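Local coordinates for glycerate 2-kinase (Pyrococcus horikoshii, PDB 1X3L), which catalyses the magnesium-supported, ATP-dependent phosphorylation of D-glycerate to 2-phosphoglycerate and also accepts other nucleotides or pyrophosphate as phosphate donor, at residues S350-I355 with G383-K388; N122-I127 with T188-I193; I194-G199 with G422-S427; V79-Y84 with A96-P101. All coordinates share one frame; numbering follows the deposited sequence.

Interaction 1 of 4, residues S350-I355 with G383-K388; sequences SATRKI and GTTYKK
The carbonyl oxygen of Thr352 accepts a hydrogen bond from a bridging water at 2.6 Å and, within its own segment, a weak bond from Ile355 N. The same water accepts from Tyr386 N at 2.9 Å, so it joins the chain at the C-terminal end of helix 343-351 to the first turn of helix 385-391, where a backbone N-H has no carbonyl of its own helix to bind. The contact thus brings together two helix ends of the MOFRL-family region across strands 359-366 and 378-382, which join them in sequence. No direct hydrogen bond crosses between the segments; the rest is packing. Tyr386 has the largest share, its CG set opposite the backbone N (chi1 -171°), which turns the ring alongside Arg353. Arg353 CG sits over one ring face, 4.0 Å from the centroid and 16° off the normal, a CH-pi contact, and the extended arginine runs on along the phenol. Its guanidinium is inclined 28° to the ring, and Tyr386 OH lies over the guanidinium face rather than opposite an N-H, so the 3.1 Å from Arg353 NH1 to Tyr386 OH is no hydrogen bond. With an alanine at Tyr386, the Arg353 side chain would probably lose the surface it lies along and become freer to turn. Thr352 OG1, already bonded to Leu349 O, meets the ring edge, while Thr352 CG2 touches Thr385 CG2 at 3.7 Å. At the loop end, Gly383 CA makes a C-H...O contact of 3.3 Å with Ile355 O.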
loop_
_atom_site.group_PDB
_atom_site.type_symbol
_atom_site.label_atom_id
_atom_site.label_comp_id
_atom_site.label_asym_id
_atom_site.label_seq_id
_atom_site.Cartn_x
_atom_site.Cartn_y
_atom_site.Cartn_z
ATOM N N SER A 350 -23.447 -9.200 2.212
ATOM C CA SER A 350 -23.536 -10.642 2.429
ATOM C C SER A 350 -23.712 -10.976 3.908
ATOM O O SER A 350 -24.393 -11.939 4.267
ATOM C CB SER A 350 -22.280 -11.329 1.885
ATOM O OG SER A 350 -22.409 -12.737 1.936
ATOM N N ALA A 351 -23.101 -10.167 4.765
ATOM C CA ALA A 351 -23.169 -10.394 6.200
ATOM C C ALA A 351 -24.480 -9.969 6.850
ATOM O O ALA A 351 -24.764 -10.396 7.963
ATOM C CB ALA A 351 -21.998 -9.682 6.894
ATOM N N THR A 352 -25.278 -9.144 6.168
ATOM C CA THR A 352 -26.538 -8.661 6.744
ATOM C C THR A 352 -27.473 -9.713 7.328
ATOM O O THR A 352 -28.020 -9.517 8.413
ATOM C CB THR A 352 -27.373 -7.826 5.736
ATOM O OG1 THR A 352 -27.665 -8.613 4.572
ATOM C CG2 THR A 352 -26.618 -6.562 5.336
ATOM N N ARG A 353 -27.670 -10.825 6.628
ATOM C CA ARG A 353 -28.583 -11.839 7.139
ATOM C C ARG A 353 -28.107 -12.483 8.433
ATOM O O ARG A 353 -28.889 -12.662 9.368
ATOM C CB ARG A 353 -28.841 -12.923 6.090
ATOM C CG ARG A 353 -29.958 -13.885 6.503
ATOM C CD ARG A 353 -30.564 -14.604 5.306
ATOM N NE ARG A 353 -31.836 -15.244 5.642
ATOM C CZ ARG A 353 -32.694 -15.724 4.743
ATOM N NH1 ARG A 353 -32.419 -15.639 3.446
ATOM N NH2 ARG A 353 -33.831 -16.283 5.139
ATOM N N LYS A 354 -26.825 -12.816 8.504
ATOM C CA LYS A 354 -26.300 -13.447 9.706
ATOM C C LYS A 354 -26.274 -12.550 10.938
ATOM O O LYS A 354 -26.287 -13.055 12.056
ATOM C CB LYS A 354 -24.900 -14.012 9.444
ATOM C CG LYS A 354 -24.914 -15.414 8.829
ATOM C CD LYS A 354 -23.508 -15.906 8.532
ATOM C CE LYS A 354 -23.511 -17.342 8.039
ATOM N NZ LYS A 354 -23.866 -18.303 9.111
ATOM N N ILE A 355 -26.235 -11.231 10.757
ATOM C CA ILE A 355 -26.205 -10.353 11.924
ATOM C C ILE A 355 -27.554 -9.701 12.193
ATOM O O ILE A 355 -27.667 -8.822 13.050
ATOM C CB ILE A 355 -25.121 -9.234 11.811
ATOM C CG1 ILE A 355 -25.502 -8.222 10.728
ATOM C CG2 ILE A 355 -23.749 -9.856 11.511
ATOM C CD1 ILE A 355 -24.627 -6.963 10.738
ATOM N N GLY A 383 -27.477 -4.646 12.724
ATOM C CA GLY A 383 -28.499 -5.652 12.975
ATOM C C GLY A 383 -29.897 -5.343 12.461
ATOM O O GLY A 383 -30.777 -6.213 12.480
ATOM N N THR A 384 -30.119 -4.118 12.001
ATOM C CA THR A 384 -31.435 -3.748 11.486
ATOM C C THR A 384 -31.476 -3.771 9.963
ATOM O O THR A 384 -32.553 -3.729 9.367
ATOM C CB THR A 384 -31.834 -2.328 11.899
ATOM O OG1 THR A 384 -31.086 -1.386 11.121
ATOM C CG2 THR A 384 -31.563 -2.096 13.377
ATOM N N THR A 385 -30.307 -3.840 9.337
ATOM C CA THR A 385 -30.227 -3.792 7.881
ATOM C C THR A 385 -30.977 -4.857 7.090
ATOM O O THR A 385 -31.696 -4.532 6.142
ATOM C CB THR A 385 -28.768 -3.785 7.410
ATOM O OG1 THR A 385 -28.059 -2.723 8.069
ATOM C CG2 THR A 385 -28.712 -3.555 5.904
ATOM N N TYR A 386 -30.816 -6.123 7.458
ATOM C CA TYR A 386 -31.491 -7.180 6.725
ATOM C C TYR A 386 -32.995 -6.912 6.604
ATOM O O TYR A 386 -33.549 -6.931 5.506
ATOM C CB TYR A 386 -31.259 -8.538 7.392
ATOM C CG TYR A 386 -31.768 -9.685 6.551
ATOM C CD1 TYR A 386 -31.205 -9.962 5.306
ATOM C CD2 TYR A 386 -32.844 -10.466 6.974
ATOM C CE1 TYR A 386 -31.702 -10.984 4.499
ATOM C CE2 TYR A 386 -33.352 -11.492 6.173
ATOM C CZ TYR A 386 -32.777 -11.742 4.937
ATOM O OH TYR A 386 -33.283 -12.736 4.130
ATOM N N LYS A 387 -33.649 -6.641 7.729
ATOM C CA LYS A 387 -35.083 -6.392 7.702
ATOM C C LYS A 387 -35.470 -5.149 6.913
ATOM O O LYS A 387 -36.554 -5.098 6.325
ATOM C CB LYS A 387 -35.639 -6.341 9.129
ATOM C CG LYS A 387 -35.672 -7.733 9.767
ATOM C CD LYS A 387 -36.328 -7.772 11.148
ATOM C CE LYS A 387 -36.373 -9.218 11.663
ATOM N NZ LYS A 387 -36.965 -9.353 13.025
ATOM N N LYS A 388 -34.593 -4.149 6.884
ATOM C CA LYS A 388 -34.888 -2.944 6.119
ATOM C C LYS A 388 -34.860 -3.301 4.633
ATOM O O LYS A 388 -35.658 -2.788 3.848
ATOM C CB LYS A 388 -33.879 -1.836 6.439
ATOM C CG LYS A 388 -34.090 -1.223 7.824
ATOM C CD LYS A 388 -33.045 -0.168 8.173
ATOM C CE LYS A 388 -33.267 0.366 9.590
ATOM N NZ LYS A 388 -32.197 1.320 10.017
HETATM O O HOH W 1 -28.889 -7.248 9.333
#

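Interaction 2 of 4, residues N122-I127 with T188-I193; sequences NDIVFI and TGIVLI
Strands 124-127 and 188-193 run parallel, their axes 4.6 Å apart and inclined by 18°, with Ile124 beside Thr188 and Ile127 beside Val191. They are neighbours in a six-stranded parallel sheet of order 3-2-1-4-5-6, the Rossmann-like arrangement, and the chain between them, half of it helical, makes this a beta-alpha-beta connection. Five backbone hydrogen bonds join them. Val125 and Ile127 use both N and O toward the other strand, whereas Ile124 and Phe126 turn theirs to Lys50, Tyr52 and Ile54, at and just before strand 51-56, the regular parallel pattern. The bond from Val125 N to Thr188 O, 2.8 Å long, is nearly straight; that from Ile190 N to Val125 O meets its acceptor 34° out of the carbonyl plane. Thr188 N closes the pairing at its start on Asp123 O. One face carries Ile124, Phe126 and Ile190. Ile190 places CG2 opposite its backbone N (chi1 -65° for CG1), and this methyl meets Phe126 CE1 at 3.5 Å, the side chains lying alongside. The outer end of Ile190 reaches the other way, bringing CD1 to 3.9 Å from Ile124 CG2, bridging two residues of the opposing strand. Leu192 CD1 approaches the ring obliquely, 4.2 Å from Phe126 CD1. Replacing Phe126 by an alanine would probably leave Ile190 CG2 and Leu192 CD1 without their aromatic neighbour and open a gap beside Val51, which also touches the ring. On the other face Gly189 has no side chain to set beside Val125; packing there comes one pair later, where Val191 CG2 meets Ile127 CB at 3.7 Å.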
loop_
_atom_site.group_PDB
_atom_site.type_symbol
_atom_site.label_atom_id
_atom_site.label_comp_id
_atom_site.label_asym_id
_atom_site.label_seq_id
_atom_site.Cartn_x
_atom_site.Cartn_y
_atom_site.Cartn_z
ATOM N N ASN A 122 28.637 11.773 6.542
ATOM C CA ASN A 122 28.102 12.282 7.801
ATOM C C ASN A 122 26.723 12.927 7.650
ATOM O O ASN A 122 26.185 13.481 8.609
ATOM C CB ASN A 122 29.078 13.288 8.417
ATOM C CG ASN A 122 29.182 14.561 7.613
ATOM O OD1 ASN A 122 29.475 14.531 6.418
ATOM N ND2 ASN A 122 28.938 15.693 8.266
ATOM N N ASP A 123 26.156 12.859 6.448
ATOM C CA ASP A 123 24.832 13.425 6.205
ATOM C C ASP A 123 23.759 12.341 6.292
ATOM O O ASP A 123 24.054 11.145 6.214
ATOM C CB ASP A 123 24.752 14.071 4.819
ATOM C CG ASP A 123 25.728 15.210 4.647
ATOM O OD1 ASP A 123 25.943 15.968 5.617
ATOM O OD2 ASP A 123 26.268 15.354 3.530
ATOM N N ILE A 124 22.514 12.771 6.450
ATOM C CA ILE A 124 21.384 11.855 6.529
ATOM C C ILE A 124 20.548 12.020 5.264
ATOM O O ILE A 124 20.287 13.144 4.826
ATOM C CB ILE A 124 20.496 12.159 7.757
ATOM C CG1 ILE A 124 21.279 11.892 9.045
ATOM C CG2 ILE A 124 19.220 11.317 7.711
ATOM C CD1 ILE A 124 20.472 12.099 10.309
ATOM N N VAL A 125 20.143 10.903 4.670
ATOM C CA VAL A 125 19.330 10.941 3.460
ATOM C C VAL A 125 18.025 10.176 3.648
ATOM O O VAL A 125 18.030 8.956 3.812
ATOM C CB VAL A 125 20.071 10.321 2.253
ATOM C CG1 VAL A 125 19.184 10.381 1.015
ATOM C CG2 VAL A 125 21.388 11.052 2.006
ATOM N N PHE A 126 16.910 10.900 3.627
ATOM C CA PHE A 126 15.592 10.289 3.762
ATOM C C PHE A 126 15.147 9.773 2.398
ATOM O O PHE A 126 15.201 10.501 1.406
ATOM C CB PHE A 126 14.563 11.319 4.248
ATOM C CG PHE A 126 14.514 11.483 5.736
ATOM C CD1 PHE A 126 13.793 10.593 6.523
ATOM C CD2 PHE A 126 15.187 12.530 6.353
ATOM C CE1 PHE A 126 13.741 10.742 7.904
ATOM C CE2 PHE A 126 15.144 12.690 7.735
ATOM C CZ PHE A 126 14.419 11.796 8.512
ATOM N N ILE A 127 14.724 8.516 2.344
ATOM C CA ILE A 127 14.225 7.933 1.101
ATOM C C ILE A 127 12.749 7.683 1.402
ATOM O O ILE A 127 12.422 6.852 2.247
ATOM C CB ILE A 127 14.915 6.591 0.776
ATOM C CG1 ILE A 127 16.433 6.780 0.724
ATOM C CG2 ILE A 127 14.411 6.061 -0.562
ATOM C CD1 ILE A 127 16.909 7.681 -0.407
ATOM N N THR A 188 24.013 8.120 6.196
ATOM C CA THR A 188 22.967 7.348 6.846
ATOM C C THR A 188 21.680 7.435 6.039
ATOM O O THR A 188 21.199 8.527 5.734
ATOM C CB THR A 188 22.686 7.862 8.271
ATOM O OG1 THR A 188 23.846 7.667 9.087
ATOM C CG2 THR A 188 21.519 7.106 8.886
ATOM N N GLY A 189 21.129 6.279 5.689
ATOM C CA GLY A 189 19.894 6.259 4.934
ATOM C C GLY A 189 18.695 5.889 5.787
ATOM O O GLY A 189 18.671 4.830 6.423
ATOM N N ILE A 190 17.698 6.768 5.822
ATOM C CA ILE A 190 16.483 6.499 6.579
ATOM C C ILE A 190 15.360 6.370 5.552
ATOM O O ILE A 190 14.939 7.355 4.953
ATOM C CB ILE A 190 16.182 7.633 7.588
ATOM C CG1 ILE A 190 17.285 7.676 8.650
ATOM C CG2 ILE A 190 14.825 7.405 8.246
ATOM C CD1 ILE A 190 17.106 8.752 9.712
ATOM N N VAL A 191 14.894 5.142 5.345
ATOM C CA VAL A 191 13.853 4.867 4.364
ATOM C C VAL A 191 12.479 4.725 4.999
ATOM O O VAL A 191 12.285 3.904 5.895
ATOM C CB VAL A 191 14.179 3.569 3.585
ATOM C CG1 VAL A 191 13.163 3.345 2.475
ATOM C CG2 VAL A 191 15.591 3.656 3.010
ATOM N N LEU A 192 11.537 5.544 4.540
ATOM C CA LEU A 192 10.170 5.501 5.042
ATOM C C LEU A 192 9.303 4.965 3.904
ATOM O O LEU A 192 9.248 5.545 2.816
ATOM C CB LEU A 192 9.713 6.899 5.473
ATOM C CG LEU A 192 10.644 7.613 6.469
ATOM C CD1 LEU A 192 9.998 8.919 6.925
ATOM C CD2 LEU A 192 10.924 6.705 7.673
ATOM N N ILE A 193 8.628 3.854 4.161
ATOM C CA ILE A 193 7.812 3.214 3.137
ATOM C C ILE A 193 6.333 3.066 3.499
ATOM O O ILE A 193 5.980 2.831 4.652
ATOM C CB ILE A 193 8.374 1.807 2.829
ATOM C CG1 ILE A 193 9.874 1.907 2.543
ATOM C CG2 ILE A 193 7.645 1.193 1.638
ATOM C CD1 ILE A 193 10.590 0.564 2.494
#

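Interaction 3 of 4, residues I194-G199 with G422-S427; sequences ISDVVG and GTNVNS
Asn426 supplies the sole hydrogen bond between loops 194-199 and 422-427, a weak one from ND2 to Asp196 O at 3.2 Å with an N-H...O angle of 140°. The loops extend from ends of core strands in two different sheets: 194-199 continues the parallel, Rossmann-like sheet of the N-terminal part, and 422-427 leads into strand 427-435 of the mixed sheet, so the contact joins the two halves of the chain near its centre. Each loop is shaped by a side chain of its own. Ser195 OG accepts from Val197 N in an ST turn and also binds Asp200; Asn424 OD1 accepts from Asn426 N at 3.1 Å in an Asx turn, the donor standing 36° out of the amide carbonyl plane. Van der Waals contact is closest at Asp196, whose CB lies 3.2 Å from Asn424 O and 3.6 Å from Asn424 ND2. The Asp196 carboxylate is turned 71° from the Asn424 amide, with no hydrogen bond between them. The Asp196 side chain lies about 6 Å from that of Lys58, a probable substrate-binding residue by similarity, and about 5 Å from a bound sulfate, probably from the crystallisation liquor, consistent with a place at the cleft between the domains. Apolar contact is slight, Ile194 CG2 reaching Val425 CG1 at 4.5 Å. A methyl also meets an amide nitrogen: Val198 CG2 lies 3.6 Å from Asn426 ND2.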
loop_
_atom_site.group_PDB
_atom_site.type_symbol
_atom_site.label_atom_id
_atom_site.label_comp_id
_atom_site.label_asym_id
_atom_site.label_seq_id
_atom_site.Cartn_x
_atom_site.Cartn_y
_atom_site.Cartn_z
ATOM N N ILE A 194 5.479 3.215 2.493
ATOM C CA ILE A 194 4.040 3.052 2.656
ATOM C C ILE A 194 3.705 1.854 1.784
ATOM O O ILE A 194 4.084 1.814 0.616
ATOM C CB ILE A 194 3.253 4.284 2.169
ATOM C CG1 ILE A 194 3.512 5.461 3.114
ATOM C CG2 ILE A 194 1.745 3.958 2.121
ATOM C CD1 ILE A 194 2.801 6.739 2.715
ATOM N N SER A 195 3.002 0.879 2.347
ATOM C CA SER A 195 2.683 -0.333 1.612
ATOM C C SER A 195 1.238 -0.541 1.192
ATOM O O SER A 195 0.339 -0.538 2.027
ATOM C CB SER A 195 3.113 -1.551 2.422
ATOM O OG SER A 195 2.732 -2.734 1.751
ATOM N N ASP A 196 1.034 -0.745 -0.108
ATOM C CA ASP A 196 -0.294 -1.018 -0.642
ATOM C C ASP A 196 -0.302 -2.474 -1.100
ATOM O O ASP A 196 -1.117 -2.881 -1.933
ATOM C CB ASP A 196 -0.618 -0.079 -1.814
ATOM C CG ASP A 196 0.345 -0.234 -2.982
ATOM O OD1 ASP A 196 1.337 -0.984 -2.853
ATOM O OD2 ASP A 196 0.110 0.407 -4.032
ATOM N N VAL A 197 0.615 -3.256 -0.537
ATOM C CA VAL A 197 0.743 -4.672 -0.865
ATOM C C VAL A 197 0.330 -5.555 0.317
ATOM O O VAL A 197 0.876 -5.426 1.413
ATOM C CB VAL A 197 2.209 -5.026 -1.237
ATOM C CG1 VAL A 197 2.331 -6.518 -1.543
ATOM C CG2 VAL A 197 2.659 -4.197 -2.428
ATOM N N VAL A 198 -0.628 -6.449 0.090
ATOM C CA VAL A 198 -1.081 -7.351 1.141
ATOM C C VAL A 198 0.111 -8.201 1.581
ATOM O O VAL A 198 0.726 -8.885 0.761
ATOM C CB VAL A 198 -2.214 -8.281 0.640
ATOM C CG1 VAL A 198 -2.569 -9.306 1.720
ATOM C CG2 VAL A 198 -3.448 -7.455 0.286
ATOM N N GLY A 199 0.440 -8.152 2.868
ATOM C CA GLY A 199 1.570 -8.921 3.359
ATOM C C GLY A 199 2.795 -8.048 3.568
ATOM O O GLY A 199 3.728 -8.428 4.275
ATOM N N GLY A 422 -6.417 10.125 -0.240
ATOM C CA GLY A 422 -5.012 10.473 -0.343
ATOM C C GLY A 422 -4.052 9.361 0.048
ATOM O O GLY A 422 -2.875 9.616 0.306
ATOM N N THR A 423 -4.536 8.123 0.100
ATOM C CA THR A 423 -3.665 7.006 0.454
ATOM C C THR A 423 -4.216 5.661 -0.009
ATOM O O THR A 423 -5.255 5.597 -0.674
ATOM C CB THR A 423 -3.425 6.952 1.977
ATOM O OG1 THR A 423 -2.484 5.911 2.272
ATOM C CG2 THR A 423 -4.735 6.696 2.721
ATOM N N ASN A 424 -3.509 4.589 0.337
ATOM C CA ASN A 424 -3.933 3.248 -0.035
ATOM C C ASN A 424 -3.164 2.152 0.687
ATOM O O ASN A 424 -2.002 1.880 0.378
ATOM C CB ASN A 424 -3.807 3.045 -1.552
ATOM C CG ASN A 424 -4.164 1.630 -1.987
ATOM O OD1 ASN A 424 -4.900 0.921 -1.303
ATOM N ND2 ASN A 424 -3.650 1.220 -3.142
ATOM N N VAL A 425 -3.818 1.535 1.666
ATOM C CA VAL A 425 -3.218 0.432 2.401
ATOM C C VAL A 425 -4.213 -0.721 2.362
ATOM O O VAL A 425 -4.293 -1.530 3.282
ATOM C CB VAL A 425 -2.884 0.814 3.865
ATOM C CG1 VAL A 425 -1.792 1.883 3.873
ATOM C CG2 VAL A 425 -4.122 1.309 4.583
ATOM N N ASN A 426 -4.969 -0.766 1.269
ATOM C CA ASN A 426 -5.981 -1.783 0.964
ATOM C C ASN A 426 -7.209 -1.710 1.892
ATOM O O ASN A 426 -7.572 -0.659 2.403
ATOM C CB ASN A 426 -5.324 -3.159 1.079
ATOM C CG ASN A 426 -4.380 -3.362 -0.078
ATOM O OD1 ASN A 426 -4.684 -3.049 -1.226
ATOM N ND2 ASN A 426 -3.193 -3.903 0.246
ATOM N N SER A 427 -7.887 -2.836 2.093
ATOM C CA SER A 427 -9.145 -2.821 2.836
ATOM C C SER A 427 -9.173 -3.354 4.255
ATOM O O SER A 427 -8.340 -4.168 4.654
ATOM C CB SER A 427 -10.215 -3.550 2.024
ATOM O OG SER A 427 -10.389 -2.939 0.759
#

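Interaction 4 of 4, residues V79-Y84 with A96-P101; sequences VTKYGY and AGHPIP
One backbone bond, from Ala96 N to Thr80 O at 2.7 Å and 155° at the hydrogen, holds the end of strand 75-81 to the start of segment 96-101. One residue earlier, Val79 CG1 packs on Ala96 CB at 4.0 Å. Beyond the bond, Tyr82 lays a ring face over the Ala96 carbonyl, whose oxygen is 3.3 Å above the ring plane, while the phenol OH is bonded to Asp102. This is the border of the Rossmann-like sheet, where strand 92-96 is outermost and both strands leave the sheet at their C-terminal ends. Strand 75-81 leaves through a type II turn, closed by Tyr84 N on Lys81 O, with Gly83 at a positive phi that favours glycine. Lys81 bends at chi3 (59°) and chi4 (62°), folding its amine back to His98, where NZ gives ND1 a weak bond of 3.4 Å; the angle to His98 O is too poor for another. Both side chains touch Lys58, which by similarity binds substrate, and a sulfate lies about 5 Å from the His98 side chain, consistent with an anion pocket beside them. The peptide from His98 to Pro99 is cis.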
loop_
_atom_site.group_PDB
_atom_site.type_symbol
_atom_site.label_atom_id
_atom_site.label_comp_id
_atom_site.label_asym_id
_atom_site.label_seq_id
_atom_site.Cartn_x
_atom_site.Cartn_y
_atom_site.Cartn_z
ATOM N N VAL A 79 9.628 12.801 -6.816
ATOM C CA VAL A 79 9.128 12.354 -8.114
ATOM C C VAL A 79 7.745 11.738 -7.941
ATOM O O VAL A 79 7.587 10.738 -7.235
ATOM C CB VAL A 79 10.078 11.314 -8.738
ATOM C CG1 VAL A 79 9.704 11.071 -10.194
ATOM C CG2 VAL A 79 11.518 11.794 -8.622
ATOM N N THR A 80 6.744 12.339 -8.582
ATOM C CA THR A 80 5.373 11.859 -8.465
ATOM C C THR A 80 4.634 11.901 -9.803
ATOM O O THR A 80 5.179 12.348 -10.810
ATOM C CB THR A 80 4.598 12.693 -7.414
ATOM O OG1 THR A 80 3.333 12.077 -7.148
ATOM C CG2 THR A 80 4.370 14.118 -7.916
ATOM N N LYS A 81 3.391 11.426 -9.804
ATOM C CA LYS A 81 2.572 11.396 -11.011
ATOM C C LYS A 81 2.159 12.781 -11.501
ATOM O O LYS A 81 2.169 13.753 -10.743
ATOM C CB LYS A 81 1.310 10.565 -10.770
ATOM C CG LYS A 81 1.547 9.073 -10.660
ATOM C CD LYS A 81 0.237 8.326 -10.404
ATOM C CE LYS A 81 -0.786 8.569 -11.511
ATOM N NZ LYS A 81 -0.324 8.082 -12.841
ATOM N N TYR A 82 1.801 12.859 -12.779
ATOM C CA TYR A 82 1.365 14.115 -13.374
ATOM C C TYR A 82 0.084 14.560 -12.677
ATOM O O TYR A 82 -0.863 13.784 -12.551
ATOM C CB TYR A 82 1.110 13.930 -14.875
ATOM C CG TYR A 82 2.368 13.656 -15.672
ATOM C CD1 TYR A 82 3.377 14.617 -15.769
ATOM C CD2 TYR A 82 2.562 12.430 -16.307
ATOM C CE1 TYR A 82 4.549 14.361 -16.475
ATOM C CE2 TYR A 82 3.732 12.163 -17.017
ATOM C CZ TYR A 82 4.720 13.131 -17.097
ATOM O OH TYR A 82 5.885 12.868 -17.786
ATOM N N GLY A 83 0.068 15.808 -12.218
ATOM C CA GLY A 83 -1.100 16.328 -11.530
ATOM C C GLY A 83 -0.948 16.313 -10.018
ATOM O O GLY A 83 -1.590 17.098 -9.318
ATOM N N TYR A 84 -0.097 15.425 -9.509
ATOM C CA TYR A 84 0.127 15.309 -8.070
ATOM C C TYR A 84 1.012 16.435 -7.539
ATOM O O TYR A 84 1.240 16.541 -6.339
ATOM C CB TYR A 84 0.653 13.910 -7.738
ATOM C CG TYR A 84 -0.352 12.806 -7.989
ATOM C CD1 TYR A 84 -0.995 12.684 -9.222
ATOM C CD2 TYR A 84 -0.662 11.881 -6.993
ATOM C CE1 TYR A 84 -1.923 11.669 -9.455
ATOM C CE2 TYR A 84 -1.588 10.864 -7.215
ATOM C CZ TYR A 84 -2.216 10.764 -8.447
ATOM O OH TYR A 84 -3.135 9.762 -8.667
ATOM N N ALA A 96 6.364 12.499 -13.249
ATOM C CA ALA A 96 6.784 11.546 -14.266
ATOM C C ALA A 96 5.708 10.562 -14.691
ATOM O O ALA A 96 4.603 10.561 -14.159
ATOM C CB ALA A 96 8.011 10.792 -13.781
ATOM N N GLY A 97 6.052 9.712 -15.651
ATOM C CA GLY A 97 5.106 8.736 -16.159
ATOM C C GLY A 97 4.781 7.560 -15.256
ATOM O O GLY A 97 5.631 7.065 -14.504
ATOM N N HIS A 98 3.531 7.117 -15.346
ATOM C CA HIS A 98 3.015 5.985 -14.584
ATOM C C HIS A 98 1.647 5.633 -15.163
ATOM O O HIS A 98 0.839 6.522 -15.437
ATOM C CB HIS A 98 2.879 6.347 -13.100
ATOM C CG HIS A 98 2.305 5.247 -12.261
ATOM N ND1 HIS A 98 0.955 4.977 -12.210
ATOM C CD2 HIS A 98 2.904 4.319 -11.478
ATOM C CE1 HIS A 98 0.746 3.928 -11.433
ATOM N NE2 HIS A 98 1.914 3.510 -10.977
ATOM N N PRO A 99 1.353 4.334 -15.333
ATOM C CA PRO A 99 2.164 3.148 -15.035
ATOM C C PRO A 99 3.325 2.872 -15.991
ATOM O O PRO A 99 4.073 1.916 -15.800
ATOM C CB PRO A 99 1.133 2.027 -15.058
ATOM C CG PRO A 99 0.242 2.456 -16.171
ATOM C CD PRO A 99 0.047 3.936 -15.890
ATOM N N ILE A 100 3.472 3.694 -17.023
ATOM C CA ILE A 100 4.559 3.503 -17.977
ATOM C C ILE A 100 5.568 4.622 -17.804
ATOM O O ILE A 100 5.223 5.800 -17.893
ATOM C CB ILE A 100 4.050 3.501 -19.431
ATOM C CG1 ILE A 100 3.031 2.375 -19.617
ATOM C CG2 ILE A 100 5.223 3.316 -20.396
ATOM C CD1 ILE A 100 2.449 2.304 -21.014
ATOM N N PRO A 101 6.835 4.265 -17.556
ATOM C CA PRO A 101 7.892 5.261 -17.365
ATOM C C PRO A 101 8.180 6.089 -18.613
ATOM O O PRO A 101 8.046 5.602 -19.738
ATOM C CB PRO A 101 9.087 4.409 -16.953
ATOM C CG PRO A 101 8.873 3.152 -17.747
ATOM C CD PRO A 101 7.393 2.899 -17.556
#

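How the interactions relate
Interactions 2 and 4 belong to the same parallel sheet but differ with position: interaction 2 joins inner strands in the core through repeated backbone bonds and apolar side chains, whereas interaction 4 lies at the sheet's border, with one backbone bond and polar ends turned to the Lys58 neighbourhood. Interaction 3, partly buried near the centre of the chain, takes up the chain directly where interaction 2 ends and packs it against the MOFRL part, relying on turns and one weak bond. Interactions 3 and 4, about 8 Å apart at their nearest atoms, both approach Lys58. Interaction 1 stands apart, its centre about 50 Å from that of interaction 2, joining helix ends through a water, with buried threonines and a more exposed arginine-tyrosine pair.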